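PDB 3RRK: V-type ATPase 116 kDa subunit from Meiothermus ruber, which probably serves as the stator subunit I/a of a rotary proton-transporting ATPase, this chain being its cytoplasmic N-terminal domain. Local coordinates for residues A[162-167]-A[176-181]; A[170-175]-A[198-203]; A[132-137]-A[181-186]; A[150-155]-A[222-227]. All blocks are in the same frame, centred on the assembly; numbering follows the deposited sequence.

Interaction 1 (A[162-167]-A[176-181]); sequences EAVRKA and FVLEAE
Phe176 meets Arg165 of the helix: the ring carbon CZ of Phe176 lies 3.8 Å from the backbone O of Arg165. The CA-CB bond of Phe176 points at the helix, and with CG set between the backbone N and the carbonyl carbon (chi1 73°) the far end of the ring, CZ, is turned to the helix, while CB of Leu178 sits at the ring's edge. The ring also reaches Leu168 and Gln169, further along the same helix. Leu178 carries the apolar centre. Its branch CD2 sits 3.7 Å from CG1 of Val164 and 3.8 Å from CB of Arg165; the side chains of Leu178 and Val164 cross at nearly a right angle. The long chain of Arg165, bent at chi3, brings NH2 near Leu178 O, with an angle too poor for a hydrogen bond. Glu179 turns its CA-CB bond away from the helix, yet folds back so that OE2 stands 4.1 Å from Arg165 NH2, near the guanidinium plane. That is too far for a salt bridge; this guanidinium does form one within its own helix, from NH1 of Arg165 to OE2 of Glu162, at 3.3 Å. Helix 162-167 runs antiparallel to strand 177-181, at 170° and 9.8 Å between the axes, as expected of a beta-alpha-beta crossover, here one linking strands 148-155 and 177-182 over the central strand 187-194.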
# COMPACT_ATOMS: atom_id res chain seq x y z
N GLU A 162 -24.09 36.42 10.07
CA GLU A 162 -24.78 37.67 9.79
C GLU A 162 -24.28 38.34 8.52
O GLU A 162 -25.07 38.75 7.68
CB GLU A 162 -24.64 38.61 10.97
CG GLU A 162 -25.34 38.08 12.19
CD GLU A 162 -26.63 37.36 11.83
OE1 GLU A 162 -27.53 38.01 11.24
OE2 GLU A 162 -26.73 36.15 12.11
N ALA A 163 -22.96 38.45 8.40
CA ALA A 163 -22.36 39.05 7.21
C ALA A 163 -22.91 38.38 5.95
O ALA A 163 -23.14 39.04 4.93
CB ALA A 163 -20.83 38.95 7.27
N VAL A 164 -23.10 37.07 6.04
CA VAL A 164 -23.67 36.26 4.96
C VAL A 164 -25.13 36.61 4.73
O VAL A 164 -25.57 36.84 3.59
CB VAL A 164 -23.61 34.76 5.32
CG1 VAL A 164 -24.41 33.94 4.32
CG2 VAL A 164 -22.18 34.29 5.38
N ARG A 165 -25.89 36.61 5.82
CA ARG A 165 -27.29 37.01 5.76
C ARG A 165 -27.38 38.39 5.11
O ARG A 165 -28.28 38.64 4.30
CB ARG A 165 -27.89 37.02 7.17
CG ARG A 165 -29.32 37.53 7.23
CD ARG A 165 -29.97 37.26 8.58
NE ARG A 165 -30.65 35.96 8.62
CZ ARG A 165 -30.34 34.97 9.46
NH1 ARG A 165 -29.36 35.11 10.34
NH2 ARG A 165 -31.02 33.84 9.41
N LYS A 166 -26.43 39.26 5.44
CA LYS A 166 -26.40 40.60 4.87
C LYS A 166 -26.13 40.55 3.37
O LYS A 166 -26.87 41.13 2.59
CB LYS A 166 -25.37 41.49 5.55
CG LYS A 166 -25.13 42.80 4.81
CD LYS A 166 -24.29 43.78 5.62
CE LYS A 166 -23.95 45.03 4.81
NZ LYS A 166 -23.02 44.73 3.67
N ALA A 167 -25.06 39.86 2.98
CA ALA A 167 -24.77 39.65 1.57
C ALA A 167 -25.98 39.07 0.82
O ALA A 167 -26.42 39.62 -0.19
CB ALA A 167 -23.56 38.75 1.40
N PHE A 176 -34.76 34.07 0.11
CA PHE A 176 -33.85 33.04 0.62
C PHE A 176 -34.17 32.74 2.07
O PHE A 176 -34.81 33.54 2.77
CB PHE A 176 -32.38 33.47 0.50
CG PHE A 176 -31.98 34.53 1.50
CD1 PHE A 176 -31.43 34.17 2.73
CD2 PHE A 176 -32.13 35.88 1.20
CE1 PHE A 176 -31.05 35.15 3.64
CE2 PHE A 176 -31.75 36.87 2.10
CZ PHE A 176 -31.21 36.50 3.33
N VAL A 177 -33.71 31.59 2.53
CA VAL A 177 -33.83 31.20 3.93
C VAL A 177 -32.46 30.79 4.45
O VAL A 177 -31.83 29.85 3.96
CB VAL A 177 -34.82 30.03 4.10
CG1 VAL A 177 -34.73 29.48 5.51
CG2 VAL A 177 -36.23 30.48 3.77
N LEU A 178 -31.97 31.51 5.46
CA LEU A 178 -30.69 31.16 6.05
C LEU A 178 -30.88 30.69 7.48
O LEU A 178 -31.23 31.46 8.36
CB LEU A 178 -29.74 32.35 5.98
CG LEU A 178 -28.33 32.10 6.52
CD1 LEU A 178 -27.69 30.84 5.88
CD2 LEU A 178 -27.47 33.34 6.33
N GLU A 179 -30.66 29.40 7.70
CA GLU A 179 -30.77 28.83 9.03
C GLU A 179 -29.50 28.09 9.37
O GLU A 179 -28.75 27.69 8.47
CB GLU A 179 -31.98 27.90 9.11
CG GLU A 179 -33.31 28.62 8.94
CD GLU A 179 -33.53 29.72 9.98
OE1 GLU A 179 -33.41 29.42 11.19
OE2 GLU A 179 -33.82 30.87 9.59
N ALA A 180 -29.23 27.91 10.65
CA ALA A 180 -27.96 27.35 11.07
C ALA A 180 -28.08 26.61 12.39
O ALA A 180 -28.93 26.94 13.23
CB ALA A 180 -26.93 28.44 11.19
N GLU A 181 -27.24 25.60 12.56
CA GLU A 181 -27.21 24.81 13.78
C GLU A 181 -25.80 24.80 14.30
O GLU A 181 -24.85 24.74 13.52
CB GLU A 181 -27.72 23.38 13.55
CG GLU A 181 -29.23 23.25 13.59
CD GLU A 181 -29.83 23.79 14.88
OE1 GLU A 181 -29.23 23.55 15.95
OE2 GLU A 181 -30.89 24.45 14.81

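Interaction 2 (A[170-175]-A[198-203]); sequences EALADR and LEAARS
Leu172, near the C-terminal end of helix 158-172, packs on the start of helix 198-206, two helices that lie on the same face of the three-stranded sheet in this alpha/beta lobe. Its CA-CB bond is aimed at the second helix, though CB itself does not touch it. CG stands anti to the carbonyl carbon (chi1 -65°), and from there the branches part. CD2 reaches CB of Ala200 at 4.3 Å, while CD1 comes to 4.4 Å from CB of Ala201. Two neighbouring methyl groups of the second helix thus receive one methyl each, with no hydrogen bond across the contact. Val193 of strand 187-194 touches both Leu172 and Ala201, so the helix ends and the sheet close on a common apolar patch. After Leu172 the chain leaves the helix at Ala173, which has a positive phi, and a type II' turn runs from Leu172 to Arg175. The guanidinium of Arg175 continues to Glu197, just ahead of the second helix, through a salt bridge. The turn is gripped at one oxygen: Leu172 O accepts both Arg175 N, at 3.0 Å, and Arg175 NE, at 3.1 Å, the two arriving from opposite faces of its plane and the NE bond nearly straight at 164°.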
# COMPACT_ATOMS: atom_id res chain seq x y z
N GLU A 170 -28.65 41.42 0.32
CA GLU A 170 -28.19 42.43 -0.61
C GLU A 170 -28.45 41.95 -2.03
O GLU A 170 -28.71 42.73 -2.94
CB GLU A 170 -26.69 42.69 -0.39
CG GLU A 170 -26.22 44.11 -0.72
CD GLU A 170 -24.76 44.36 -0.31
OE1 GLU A 170 -24.25 43.65 0.59
OE2 GLU A 170 -24.13 45.26 -0.89
N ALA A 171 -28.42 40.63 -2.20
CA ALA A 171 -28.40 40.04 -3.52
C ALA A 171 -29.74 39.45 -3.93
O ALA A 171 -30.06 39.36 -5.11
CB ALA A 171 -27.31 38.96 -3.59
N LEU A 172 -30.53 39.05 -2.94
CA LEU A 172 -31.78 38.33 -3.19
C LEU A 172 -32.98 38.89 -2.43
O LEU A 172 -34.07 38.34 -2.51
CB LEU A 172 -31.59 36.86 -2.83
CG LEU A 172 -30.59 36.09 -3.69
CD1 LEU A 172 -30.19 34.78 -3.02
CD2 LEU A 172 -31.17 35.86 -5.08
N ALA A 173 -32.77 39.98 -1.70
CA ALA A 173 -33.82 40.55 -0.86
C ALA A 173 -34.34 39.54 0.15
O ALA A 173 -33.62 39.13 1.07
CB ALA A 173 -34.98 41.08 -1.72
N ASP A 174 -35.59 39.15 -0.03
CA ASP A 174 -36.27 38.23 0.88
C ASP A 174 -36.50 36.86 0.25
O ASP A 174 -37.27 36.05 0.77
CB ASP A 174 -37.61 38.83 1.32
CG ASP A 174 -38.36 39.53 0.18
OD1 ASP A 174 -38.09 39.23 -1.01
OD2 ASP A 174 -39.23 40.38 0.47
N ARG A 175 -35.83 36.60 -0.88
CA ARG A 175 -35.97 35.32 -1.58
C ARG A 175 -34.88 34.32 -1.19
O ARG A 175 -34.17 33.80 -2.06
CB ARG A 175 -35.96 35.53 -3.10
CG ARG A 175 -37.01 36.45 -3.64
CD ARG A 175 -36.69 36.82 -5.07
NE ARG A 175 -35.42 37.53 -5.16
CZ ARG A 175 -34.92 38.05 -6.28
NH1 ARG A 175 -35.60 37.93 -7.42
NH2 ARG A 175 -33.75 38.67 -6.26
N LEU A 198 -29.40 29.75 -7.62
CA LEU A 198 -28.44 29.01 -6.82
C LEU A 198 -27.08 29.65 -6.90
O LEU A 198 -26.40 29.83 -5.89
CB LEU A 198 -28.35 27.57 -7.30
CG LEU A 198 -27.56 26.65 -6.39
CD1 LEU A 198 -28.05 26.79 -4.94
CD2 LEU A 198 -27.63 25.20 -6.89
N GLU A 199 -26.69 30.02 -8.12
CA GLU A 199 -25.39 30.65 -8.36
C GLU A 199 -25.23 32.03 -7.75
O GLU A 199 -24.13 32.42 -7.38
CB GLU A 199 -25.10 30.68 -9.86
CG GLU A 199 -24.98 29.27 -10.42
CD GLU A 199 -24.11 28.39 -9.53
OE1 GLU A 199 -23.15 28.94 -8.92
OE2 GLU A 199 -24.38 27.17 -9.43
N ALA A 200 -26.33 32.77 -7.63
CA ALA A 200 -26.28 34.10 -7.02
C ALA A 200 -25.96 33.96 -5.54
O ALA A 200 -25.32 34.82 -4.95
CB ALA A 200 -27.61 34.82 -7.22
N ALA A 201 -26.45 32.88 -4.96
CA ALA A 201 -26.22 32.59 -3.56
C ALA A 201 -24.78 32.09 -3.38
O ALA A 201 -24.10 32.46 -2.42
CB ALA A 201 -27.22 31.55 -3.09
N ARG A 202 -24.34 31.24 -4.29
CA ARG A 202 -22.98 30.72 -4.27
C ARG A 202 -21.97 31.87 -4.37
O ARG A 202 -21.01 31.93 -3.61
CB ARG A 202 -22.78 29.72 -5.41
CG ARG A 202 -21.57 28.83 -5.23
CD ARG A 202 -21.39 27.87 -6.38
NE ARG A 202 -22.59 27.07 -6.63
CZ ARG A 202 -23.01 26.07 -5.86
NH1 ARG A 202 -22.32 25.74 -4.77
NH2 ARG A 202 -24.11 25.40 -6.18
N SER A 203 -22.22 32.78 -5.30
CA SER A 203 -21.40 33.97 -5.44
C SER A 203 -21.29 34.77 -4.14
O SER A 203 -20.23 35.31 -3.81
CB SER A 203 -21.95 34.86 -6.56
OG SER A 203 -21.48 36.19 -6.41

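Interaction 3 (A[132-137]-A[181-186]); sequences AEKLAA and EPLENQ
Lys134 of helix 94-138 carries the whole contact, reaching Glu181, Pro182 and Leu183 as strand 177-182 gives way to the turn before strand 187-194. The apolar part belongs to the root of the lysine. Its CB lies 4.0 Å from CB of Glu181; Lys134 and Glu181 are also the pair with the nearest CA atoms. Its CG meets the branch CD1 of Leu183 at 4.0 Å, with the two side chains running antiparallel to one another. Leu183 also packs on Leu154 of strand 148-155. The polar part belongs to the tip. With CG anti to the carbonyl carbon (chi1 -61°) and further bends at chi2 and chi4, the lysine curls so that NZ arrives 3.1 Å from Pro182 O, where it makes a weak hydrogen bond. The third kind is electrostatic: OE1 of Glu181 stands 4.4 Å from Lys134 NZ, beyond salt-bridge range but of opposite charge. On the strand side Glu181 is paired through its backbone with Ala188, and Leu183 N binds Gln186 O at 2.7 Å, closing the turn of a beta hairpin. A buffer molecule, probably from the crystallisation liquor, accepts a hydrogen bond from Gln186 N in the same turn. The contact therefore joins the long helix 94-138 to an edge strand of the three-stranded sheet at the surface. One bent lysine supplies both a hydrocarbon surface and a positive end, and with a carbonyl oxygen and a nearby carboxylate around it, the ammonium group is probably kept in its charged form.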
# COMPACT_ATOMS: atom_id res chain seq x y z
N ALA A 132 -23.82 16.32 8.91
CA ALA A 132 -24.84 15.79 8.01
C ALA A 132 -26.21 15.63 8.69
O ALA A 132 -27.25 15.82 8.05
CB ALA A 132 -24.37 14.47 7.43
N GLU A 133 -26.21 15.28 9.97
CA GLU A 133 -27.46 15.16 10.71
C GLU A 133 -28.13 16.52 10.79
O GLU A 133 -29.29 16.68 10.42
CB GLU A 133 -27.19 14.61 12.11
CG GLU A 133 -28.40 14.57 13.01
CD GLU A 133 -28.13 13.87 14.33
OE1 GLU A 133 -27.31 12.93 14.35
OE2 GLU A 133 -28.75 14.25 15.35
N LYS A 134 -27.37 17.51 11.25
CA LYS A 134 -27.88 18.87 11.40
C LYS A 134 -28.46 19.42 10.10
O LYS A 134 -29.61 19.85 10.05
CB LYS A 134 -26.79 19.81 11.93
CG LYS A 134 -26.21 19.44 13.30
CD LYS A 134 -27.29 19.03 14.27
CE LYS A 134 -26.73 18.88 15.67
NZ LYS A 134 -26.33 20.19 16.27
N LEU A 135 -27.65 19.39 9.05
CA LEU A 135 -28.01 19.95 7.76
C LEU A 135 -29.22 19.28 7.14
O LEU A 135 -30.09 19.95 6.57
CB LEU A 135 -26.83 19.85 6.79
CG LEU A 135 -25.63 20.70 7.17
CD1 LEU A 135 -24.41 20.28 6.37
CD2 LEU A 135 -25.95 22.17 6.95
N ALA A 136 -29.26 17.96 7.23
CA ALA A 136 -30.38 17.19 6.71
C ALA A 136 -31.70 17.67 7.30
O ALA A 136 -32.71 17.75 6.61
CB ALA A 136 -30.18 15.70 7.01
N ALA A 137 -31.68 17.95 8.60
CA ALA A 137 -32.86 18.39 9.32
C ALA A 137 -33.21 19.81 8.91
O ALA A 137 -34.37 20.12 8.61
CB ALA A 137 -32.61 18.32 10.79
N GLU A 181 -27.24 25.60 12.56
CA GLU A 181 -27.21 24.81 13.78
C GLU A 181 -25.80 24.80 14.30
O GLU A 181 -24.85 24.74 13.52
CB GLU A 181 -27.72 23.38 13.55
CG GLU A 181 -29.23 23.25 13.59
CD GLU A 181 -29.83 23.79 14.88
OE1 GLU A 181 -29.23 23.55 15.95
OE2 GLU A 181 -30.89 24.45 14.81
N PRO A 182 -25.65 24.86 15.62
CA PRO A 182 -24.33 24.89 16.27
C PRO A 182 -23.64 23.53 16.20
O PRO A 182 -24.23 22.49 16.51
CB PRO A 182 -24.66 25.24 17.72
CG PRO A 182 -26.04 24.69 17.92
CD PRO A 182 -26.75 24.87 16.61
N LEU A 183 -22.39 23.56 15.78
CA LEU A 183 -21.53 22.39 15.86
C LEU A 183 -20.66 22.60 17.09
O LEU A 183 -20.81 23.60 17.79
CB LEU A 183 -20.68 22.28 14.59
CG LEU A 183 -20.98 21.07 13.71
CD1 LEU A 183 -22.42 20.65 13.82
CD2 LEU A 183 -20.61 21.37 12.27
N GLU A 184 -19.76 21.66 17.36
CA GLU A 184 -18.90 21.79 18.53
C GLU A 184 -18.14 23.12 18.53
O GLU A 184 -18.03 23.78 19.56
CB GLU A 184 -17.96 20.59 18.64
CG GLU A 184 -18.65 19.29 19.08
CD GLU A 184 -17.68 18.12 19.26
OE1 GLU A 184 -16.63 18.10 18.59
OE2 GLU A 184 -17.98 17.22 20.08
N ASN A 185 -17.65 23.53 17.37
CA ASN A 185 -16.94 24.80 17.24
C ASN A 185 -17.58 25.72 16.20
O ASN A 185 -17.89 26.87 16.48
CB ASN A 185 -15.48 24.57 16.88
CG ASN A 185 -14.58 24.54 18.10
OD1 ASN A 185 -15.03 24.71 19.23
ND2 ASN A 185 -13.29 24.31 17.87
N GLN A 186 -17.76 25.19 15.00
CA GLN A 186 -18.36 25.95 13.91
C GLN A 186 -19.88 25.86 13.93
O GLN A 186 -20.48 25.31 14.87
CB GLN A 186 -17.84 25.42 12.57
CG GLN A 186 -16.32 25.42 12.44
CD GLN A 186 -15.84 24.90 11.10
OE1 GLN A 186 -16.00 25.56 10.07
NE2 GLN A 186 -15.25 23.71 11.11

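Interaction 4 (A[150-155]-A[222-227]); sequences VIPFLV and MPLGKA
Leu224 meets Val150 tip to tip, its branch CD2 standing 4.0 Å from CG2 of the valine. The other branch, CD1, reaches CG of Pro152 at a looser 4.4 Å, so the forked end of the leucine straddles two residues of the strand that lie on the same side of it. The CA-CB bond of Leu224 is aimed at the strand, and chi1 of -70° places the forked end there. Val150 presents CG2, set between its own backbone N and carbonyl carbon. This contact joins the outer strand 148-155 of the antiparallel sheet, whose partner is strand 187-194, to the N-terminal end of the long helix 224-281, one of the long helices that lead away from this lobe. Ile151, between the two touching strand residues, turns to the other face, where it packs on Leu198 and Leu205 of helix 198-206. On the helix side, Ala227 N binds Pro223 O at 3.0 Å, and Gly225 N is taken by the carboxylate oxygen OD2 of Asp143, outside both segments. Pro152, for its part, is joined through its backbone to Leu213.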
# COMPACT_ATOMS: atom_id res chain seq x y z
N VAL A 150 -30.43 24.25 -2.57
CA VAL A 150 -29.85 24.41 -1.25
C VAL A 150 -28.33 24.36 -1.28
O VAL A 150 -27.73 23.75 -2.16
CB VAL A 150 -30.34 23.33 -0.28
CG1 VAL A 150 -31.83 23.14 -0.45
CG2 VAL A 150 -29.58 22.02 -0.52
N ILE A 151 -27.73 25.03 -0.30
CA ILE A 151 -26.29 24.97 -0.11
C ILE A 151 -26.01 24.83 1.36
O ILE A 151 -26.34 25.72 2.15
CB ILE A 151 -25.58 26.25 -0.59
CG1 ILE A 151 -25.87 26.53 -2.06
CG2 ILE A 151 -24.10 26.09 -0.41
CD1 ILE A 151 -25.29 27.84 -2.54
N PRO A 152 -25.42 23.70 1.74
CA PRO A 152 -24.86 23.55 3.08
C PRO A 152 -23.48 24.17 3.07
O PRO A 152 -22.83 24.18 2.03
CB PRO A 152 -24.75 22.03 3.24
CG PRO A 152 -24.51 21.55 1.86
CD PRO A 152 -25.22 22.49 0.92
N PHE A 153 -23.06 24.71 4.21
CA PHE A 153 -21.72 25.29 4.31
C PHE A 153 -21.39 25.60 5.76
O PHE A 153 -22.28 25.83 6.56
CB PHE A 153 -21.62 26.55 3.44
CG PHE A 153 -22.43 27.71 3.95
CD1 PHE A 153 -23.78 27.82 3.66
CD2 PHE A 153 -21.83 28.70 4.72
CE1 PHE A 153 -24.51 28.89 4.12
CE2 PHE A 153 -22.57 29.78 5.19
CZ PHE A 153 -23.91 29.88 4.88
N LEU A 154 -20.11 25.59 6.11
CA LEU A 154 -19.71 25.84 7.49
C LEU A 154 -19.28 27.28 7.71
O LEU A 154 -18.72 27.94 6.83
CB LEU A 154 -18.59 24.89 7.90
CG LEU A 154 -18.84 23.39 7.96
CD1 LEU A 154 -17.55 22.68 8.35
CD2 LEU A 154 -19.95 23.06 8.93
N VAL A 155 -19.53 27.76 8.92
CA VAL A 155 -19.22 29.13 9.26
C VAL A 155 -18.80 29.09 10.72
O VAL A 155 -19.31 28.29 11.49
CB VAL A 155 -20.46 30.05 9.05
CG1 VAL A 155 -21.46 29.89 10.18
CG2 VAL A 155 -20.04 31.49 8.92
N MET A 222 -25.28 13.00 -3.11
CA MET A 222 -26.56 12.66 -2.52
C MET A 222 -27.24 13.88 -1.96
O MET A 222 -26.59 14.86 -1.63
CB MET A 222 -26.40 11.66 -1.38
CG MET A 222 -25.91 10.29 -1.77
SD MET A 222 -25.82 9.21 -0.33
CE MET A 222 -24.84 7.86 -0.95
N PRO A 223 -28.57 13.80 -1.85
CA PRO A 223 -29.28 14.83 -1.08
C PRO A 223 -28.87 14.69 0.37
O PRO A 223 -28.67 13.56 0.82
CB PRO A 223 -30.75 14.44 -1.25
CG PRO A 223 -30.79 13.57 -2.48
CD PRO A 223 -29.48 12.86 -2.52
N LEU A 224 -28.73 15.81 1.06
CA LEU A 224 -28.54 15.82 2.51
C LEU A 224 -29.24 14.66 3.18
O LEU A 224 -28.61 13.85 3.87
CB LEU A 224 -29.08 17.11 3.10
CG LEU A 224 -28.25 18.33 2.75
CD1 LEU A 224 -26.82 17.98 3.04
CD2 LEU A 224 -28.44 18.69 1.28
N GLY A 225 -30.54 14.57 2.97
CA GLY A 225 -31.36 13.60 3.65
C GLY A 225 -30.91 12.17 3.45
O GLY A 225 -30.84 11.40 4.40
N LYS A 226 -30.62 11.82 2.21
CA LYS A 226 -30.17 10.46 1.92
C LYS A 226 -28.80 10.21 2.56
O LYS A 226 -28.59 9.19 3.21
CB LYS A 226 -30.14 10.21 0.41
CG LYS A 226 -31.49 10.43 -0.27
CD LYS A 226 -31.78 9.36 -1.31
CE LYS A 226 -33.15 9.56 -1.96
NZ LYS A 226 -33.51 8.39 -2.82
N ALA A 227 -27.88 11.17 2.37
CA ALA A 227 -26.53 11.09 2.92
C ALA A 227 -26.52 10.82 4.43
O ALA A 227 -25.84 9.91 4.90
CB ALA A 227 -25.76 12.37 2.61

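Overall arrangement
All four contacts lie in the lobe at one end of the elongated chain, 33 to 46 Å from its centre, and three reach the same three-stranded sheet directly. Interactions 1 and 2 share helix 158-172, their centres 10 Å apart, while interactions 1 and 3 share strand 177-182 and Glu181. Interaction 4 touches the other three: Phe153 CZ lies 4.0 Å from Leu178 CD1 of interaction 1, Ile151 CG1 3.6 Å from Leu198 CD1 of interaction 2, and Pro152 CB 3.6 Å from Leu135 CD1 of interaction 3. Interactions 3 and 4 bring in the long helices 94-138 and 224-281; bound buffer molecules lie about 4 Å from the Leu183 side chain and about 6 Å from that of Phe176.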